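Local coordinates for 2-polyprenyl-6-methoxyphenol hydroxylase-like FAD-dependent oxidoreductase (Streptomyces sp. NRRL 11266, PDB 6UI5), which binds flavin-adenine dinucleotide and is probably an oxidoreductase of the FAD-dependent aromatic-ring hydroxylase type, with a C-terminal region that is probably thioredoxin-like, at residues Phe82-Met94 against Asp400-Ile412. Numbering follows the deposited sequence.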
loop_
_atom_site.group_PDB
_atom_site.type_symbol
_atom_site.label_atom_id
_atom_site.label_comp_id
_atom_site.label_asym_id
_atom_site.label_seq_id
_atom_site.Cartn_x
_atom_site.Cartn_y
_atom_site.Cartn_z
ATOM N N PHE A 82 8.192 -13.030 -7.238
ATOM C CA PHE A 82 9.620 -12.776 -7.364
ATOM C C PHE A 82 10.132 -13.075 -8.769
ATOM O O PHE A 82 11.164 -12.524 -9.166
ATOM C CB PHE A 82 10.387 -13.593 -6.315
ATOM C CG PHE A 82 11.885 -13.346 -6.306
ATOM C CD1 PHE A 82 12.413 -12.169 -5.783
ATOM C CD2 PHE A 82 12.764 -14.295 -6.812
ATOM C CE1 PHE A 82 13.802 -11.951 -5.770
ATOM C CE2 PHE A 82 14.151 -14.082 -6.794
ATOM C CZ PHE A 82 14.664 -12.915 -6.275
ATOM N N GLU A 83 9.429 -13.923 -9.527
ATOM C CA GLU A 83 9.785 -14.224 -10.912
ATOM C C GLU A 83 9.753 -12.993 -11.819
ATOM O O GLU A 83 10.262 -13.059 -12.943
ATOM C CB GLU A 83 8.839 -15.302 -11.465
ATOM C CG GLU A 83 7.358 -14.893 -11.519
ATOM C CD GLU A 83 6.586 -15.235 -10.245
ATOM O OE1 GLU A 83 7.199 -15.744 -9.274
ATOM O OE2 GLU A 83 5.358 -14.991 -10.214
ATOM N N LYS A 84 9.163 -11.888 -11.371
ATOM C CA LYS A 84 9.121 -10.650 -12.136
ATOM C C LYS A 84 10.351 -9.776 -11.905
ATOM O O LYS A 84 10.503 -8.747 -12.562
ATOM C CB LYS A 84 7.839 -9.865 -11.798
ATOM C CG LYS A 84 6.535 -10.665 -11.963
ATOM C CD LYS A 84 5.694 -10.210 -13.158
ATOM C CE LYS A 84 6.297 -10.623 -14.510
ATOM N NZ LYS A 84 5.613 -9.950 -15.672
ATOM N N VAL A 85 11.234 -10.159 -11.001
ATOM C CA VAL A 85 12.443 -9.384 -10.742
ATOM C C VAL A 85 13.445 -9.655 -11.858
ATOM O O VAL A 85 13.547 -10.776 -12.364
ATOM C CB VAL A 85 13.010 -9.727 -9.345
ATOM C CG1 VAL A 85 14.341 -9.025 -9.082
ATOM C CG2 VAL A 85 12.001 -9.347 -8.273
ATOM N N GLN A 86 14.181 -8.621 -12.252
ATOM C CA GLN A 86 15.061 -8.703 -13.410
ATOM C C GLN A 86 16.119 -9.795 -13.250
ATOM O O GLN A 86 16.641 -10.026 -12.159
ATOM C CB GLN A 86 15.726 -7.338 -13.633
ATOM C CG GLN A 86 16.984 -7.342 -14.478
ATOM C CD GLN A 86 16.713 -7.000 -15.933
ATOM O OE1 GLN A 86 15.570 -7.050 -16.406
ATOM N NE2 GLN A 86 17.769 -6.640 -16.651
ATOM N N GLY A 87 16.426 -10.470 -14.359
ATOM C CA GLY A 87 17.599 -11.311 -14.481
ATOM C C GLY A 87 17.457 -12.601 -13.718
ATOM O O GLY A 87 16.447 -12.828 -13.056
ATOM N N PRO A 88 18.447 -13.488 -13.815
ATOM C CA PRO A 88 18.506 -14.631 -12.888
ATOM C C PRO A 88 19.015 -14.221 -11.509
ATOM O O PRO A 88 19.959 -13.435 -11.381
ATOM C CB PRO A 88 19.489 -15.599 -13.564
ATOM C CG PRO A 88 19.608 -15.125 -14.983
ATOM C CD PRO A 88 19.373 -13.640 -14.945
ATOM N N ARG A 89 18.362 -14.754 -10.467
ATOM C CA ARG A 89 18.853 -14.644 -9.096
ATOM C C ARG A 89 18.631 -15.920 -8.295
ATOM O O ARG A 89 18.337 -16.975 -8.855
ATOM C CB ARG A 89 18.209 -13.463 -8.363
ATOM C CG ARG A 89 17.860 -12.262 -9.263
ATOM C CD ARG A 89 18.572 -11.020 -8.803
ATOM N NE ARG A 89 18.392 -9.913 -9.740
ATOM C CZ ARG A 89 19.324 -9.014 -10.049
ATOM N NH1 ARG A 89 20.547 -9.054 -9.484
ATOM N NH2 ARG A 89 19.041 -8.058 -10.947
ATOM N N GLU A 90 18.747 -15.805 -6.979
ATOM C CA GLU A 90 18.850 -16.973 -6.121
ATOM C C GLU A 90 17.645 -17.099 -5.203
ATOM O O GLU A 90 17.078 -16.094 -4.767
ATOM C CB GLU A 90 20.105 -16.902 -5.246
ATOM C CG GLU A 90 21.387 -17.178 -5.937
ATOM C CD GLU A 90 22.566 -16.956 -5.013
ATOM O OE1 GLU A 90 22.936 -15.777 -4.811
ATOM O OE2 GLU A 90 23.106 -17.954 -4.483
ATOM N N PRO A 91 17.254 -18.321 -4.871
ATOM C CA PRO A 91 16.385 -18.524 -3.706
ATOM C C PRO A 91 17.116 -18.156 -2.427
ATOM O O PRO A 91 18.346 -18.218 -2.354
ATOM C CB PRO A 91 16.087 -20.024 -3.750
ATOM C CG PRO A 91 17.330 -20.620 -4.430
ATOM C CD PRO A 91 17.700 -19.594 -5.472
ATOM N N THR A 92 16.345 -17.779 -1.405
ATOM C CA THR A 92 16.902 -17.707 -0.054
ATOM C C THR A 92 17.453 -19.064 0.352
ATOM O O THR A 92 16.788 -20.091 0.184
ATOM C CB THR A 92 15.841 -17.259 0.945
ATOM O OG1 THR A 92 15.632 -15.856 0.826
ATOM C CG2 THR A 92 16.288 -17.529 2.350
ATOM N N HIS A 93 18.682 -19.068 0.866
ATOM C CA HIS A 93 19.301 -20.285 1.372
ATOM C C HIS A 93 19.284 -20.310 2.904
ATOM O O HIS A 93 19.425 -19.275 3.564
ATOM C CB HIS A 93 20.734 -20.420 0.861
ATOM C CG HIS A 93 20.837 -20.871 -0.564
ATOM N ND1 HIS A 93 20.360 -20.124 -1.619
ATOM C CD2 HIS A 93 21.402 -21.976 -1.109
ATOM C CE1 HIS A 93 20.611 -20.758 -2.752
ATOM N NE2 HIS A 93 21.240 -21.885 -2.468
ATOM N N MET A 94 19.126 -21.505 3.472
ATOM C CA MET A 94 18.966 -21.653 4.921
ATOM C C MET A 94 20.347 -21.847 5.536
ATOM O O MET A 94 20.806 -22.960 5.791
ATOM C CB MET A 94 18.022 -22.803 5.232
ATOM C CG MET A 94 16.633 -22.621 4.608
ATOM S SD MET A 94 15.449 -21.593 5.502
ATOM C CE MET A 94 15.611 -20.027 4.677
ATOM N N ASP A 400 15.670 2.025 -16.386
ATOM C CA ASP A 400 16.868 1.193 -16.393
ATOM C C ASP A 400 16.906 0.379 -15.104
ATOM O O ASP A 400 16.893 0.943 -14.007
ATOM C CB ASP A 400 18.120 2.063 -16.522
ATOM C CG ASP A 400 19.393 1.254 -16.744
ATOM O OD1 ASP A 400 19.348 0.008 -16.714
ATOM O OD2 ASP A 400 20.454 1.882 -16.928
ATOM N N ARG A 401 16.969 -0.941 -15.246
ATOM C CA ARG A 401 16.954 -1.873 -14.130
ATOM C C ARG A 401 18.348 -2.313 -13.713
ATOM O O ARG A 401 18.482 -3.180 -12.841
ATOM C CB ARG A 401 16.103 -3.089 -14.495
ATOM C CG ARG A 401 14.608 -2.798 -14.400
ATOM C CD ARG A 401 14.117 -3.032 -12.988
ATOM N NE ARG A 401 13.347 -1.936 -12.398
ATOM C CZ ARG A 401 13.102 -1.829 -11.096
ATOM N NH1 ARG A 401 12.396 -0.798 -10.622
ATOM N NH2 ARG A 401 13.559 -2.755 -10.245
ATOM N N LEU A 402 19.387 -1.755 -14.324
ATOM C CA LEU A 402 20.756 -2.156 -14.026
ATOM C C LEU A 402 21.555 -1.089 -13.295
ATOM O O LEU A 402 22.338 -1.426 -12.396
ATOM C CB LEU A 402 21.485 -2.551 -15.323
ATOM C CG LEU A 402 20.852 -3.728 -16.076
ATOM C CD1 LEU A 402 21.550 -4.004 -17.387
ATOM C CD2 LEU A 402 20.786 -5.016 -15.233
ATOM N N LEU A 403 21.378 0.189 -13.653
ATOM C CA LEU A 403 22.128 1.262 -13.006
ATOM C C LEU A 403 21.847 1.296 -11.514
ATOM O O LEU A 403 20.696 1.189 -11.075
ATOM C CB LEU A 403 21.784 2.620 -13.611
ATOM C CG LEU A 403 22.756 3.218 -14.633
ATOM C CD1 LEU A 403 22.150 4.457 -15.245
ATOM C CD2 LEU A 403 24.112 3.555 -14.032
ATOM N N GLY A 404 22.916 1.471 -10.742
ATOM C CA GLY A 404 22.813 1.572 -9.303
ATOM C C GLY A 404 22.549 0.270 -8.601
ATOM O O GLY A 404 22.145 0.299 -7.433
ATOM N N ARG A 405 22.713 -0.870 -9.284
ATOM C CA ARG A 405 22.432 -2.181 -8.701
ATOM C C ARG A 405 23.506 -3.184 -9.046
ATOM O O ARG A 405 24.197 -3.066 -10.058
ATOM C CB ARG A 405 21.086 -2.741 -9.156
ATOM C CG ARG A 405 20.033 -1.768 -8.758
ATOM C CD ARG A 405 18.680 -2.297 -8.653
ATOM N NE ARG A 405 17.823 -1.379 -9.396
ATOM C CZ ARG A 405 16.503 -1.385 -9.353
ATOM N NH1 ARG A 405 15.802 -0.504 -10.081
ATOM N NH2 ARG A 405 15.878 -2.251 -8.558
ATOM N N ARG A 406 23.647 -4.169 -8.177
ATOM C CA ARG A 406 24.514 -5.290 -8.486
ATOM C C ARG A 406 23.854 -6.141 -9.566
ATOM O O ARG A 406 22.634 -6.330 -9.580
ATOM C CB ARG A 406 24.805 -6.118 -7.216
ATOM C CG ARG A 406 25.741 -5.407 -6.171
ATOM C CD ARG A 406 25.792 -6.182 -4.852
ATOM N NE ARG A 406 24.487 -6.789 -4.689
ATOM C CZ ARG A 406 23.549 -6.319 -3.896
ATOM N NH1 ARG A 406 23.806 -5.261 -3.132
ATOM N NH2 ARG A 406 22.365 -6.923 -3.857
ATOM N N LEU A 407 24.672 -6.660 -10.468
ATOM C CA LEU A 407 24.191 -7.393 -11.622
ATOM C C LEU A 407 23.513 -8.722 -11.245
ATOM O O LEU A 407 23.730 -9.270 -10.152
ATOM C CB LEU A 407 25.362 -7.667 -12.550
ATOM C CG LEU A 407 25.817 -6.435 -13.311
ATOM C CD1 LEU A 407 27.126 -6.785 -13.991
ATOM C CD2 LEU A 407 24.734 -6.062 -14.353
ATOM N N PRO A 408 22.710 -9.276 -12.163
ATOM C CA PRO A 408 22.100 -10.596 -11.933
ATOM C C PRO A 408 23.095 -11.745 -12.041
ATOM O O PRO A 408 24.196 -11.622 -12.594
ATOM C CB PRO A 408 21.038 -10.700 -13.037
ATOM C CG PRO A 408 20.850 -9.293 -13.549
ATOM C CD PRO A 408 22.165 -8.615 -13.366
ATOM N N LYS A 409 22.676 -12.894 -11.505
ATOM C CA LYS A 409 23.574 -14.040 -11.401
ATOM C C LYS A 409 23.755 -14.660 -12.779
ATOM O O LYS A 409 22.984 -15.535 -13.186
ATOM C CB LYS A 409 23.043 -15.062 -10.384
ATOM C CG LYS A 409 23.828 -16.370 -10.316
ATOM C CD LYS A 409 23.538 -17.180 -9.059
ATOM C CE LYS A 409 24.459 -16.775 -7.918
ATOM N NZ LYS A 409 25.026 -17.977 -7.196
ATOM N N VAL A 410 24.744 -14.192 -13.522
ATOM C CA VAL A 410 24.970 -14.700 -14.867
ATOM C C VAL A 410 26.395 -15.201 -14.938
ATOM O O VAL A 410 27.288 -14.697 -14.252
ATOM C CB VAL A 410 24.708 -13.650 -15.989
ATOM C CG1 VAL A 410 23.215 -13.363 -16.130
ATOM C CG2 VAL A 410 25.490 -12.354 -15.752
ATOM N N GLN A 411 26.595 -16.201 -15.782
ATOM C CA GLN A 411 27.937 -16.617 -16.156
ATOM C C GLN A 411 28.588 -15.579 -17.055
ATOM O O GLN A 411 27.958 -15.040 -17.969
ATOM C CB GLN A 411 27.884 -17.954 -16.890
ATOM C CG GLN A 411 27.612 -19.116 -15.995
ATOM C CD GLN A 411 28.710 -19.274 -14.989
ATOM O OE1 GLN A 411 28.647 -18.711 -13.896
ATOM N NE2 GLN A 411 29.746 -20.028 -15.356
ATOM N N ILE A 412 29.863 -15.305 -16.819
ATOM C CA ILE A 412 30.648 -14.602 -17.816
ATOM C C ILE A 412 31.875 -15.441 -18.132
ATOM O O ILE A 412 32.594 -15.873 -17.225
ATOM C CB ILE A 412 31.015 -13.174 -17.375
ATOM C CG1 ILE A 412 31.911 -13.186 -16.176
ATOM C CG2 ILE A 412 29.754 -12.331 -17.105
ATOM C CD1 ILE A 412 33.289 -12.938 -16.548
HETATM O O HOH W 1 20.681 -6.019 -11.517
#
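Pro-408 sets its CB over one face of the Arg-89 guanidinium, 3.8 Å above the plane, the two side chains slanting across each other, while Pro-408 CG sits 3.4 Å from Arg-89 NH2. The arginine chain bends at chi2 (-121°), which brings a side chain that starts away from 400-412 back to it. NE then gives a 3.0 Å hydrogen bond to Gln-86 O of its own loop, NH1 a weak one to Arg-406 O, and a water in the guanidinium plane links NH2 to that same carbonyl. With Glu-52 forming a salt bridge to NH1, these partners should restrict its rotation. The same Pro-408 CB also rests 3.8 Å from Gly-87 CA. The backbones are tied by Lys-409 N, which donates to Pro-88 O at 2.8 Å; beside this bond Pro-88 CD packs 4.0 Å from Val-410 CG1 and also against Pro-408 CB. Farther along, Lys-409 and Glu-90 cross at about a right angle: the lysine starts with CG anti to its backbone N (chi1 173°), then bends at chi3 and chi4, so that CE and NZ meet the carboxylate, NZ in a 3.3 Å salt bridge with Glu-90 OE2. Arg-64 is the stronger partner of that oxygen. At the other end Gln-86 NE2 touches Leu-402 CD2. The contact thus joins a loop of the FAD-binding domain, between strands 78-80 and 92-93, to the segment leading into strand 411-414 of the C-terminal region; helix 48-55 packs on Glu-90 and Arg-406, and helix 369-379 on Val-85 and Arg-401.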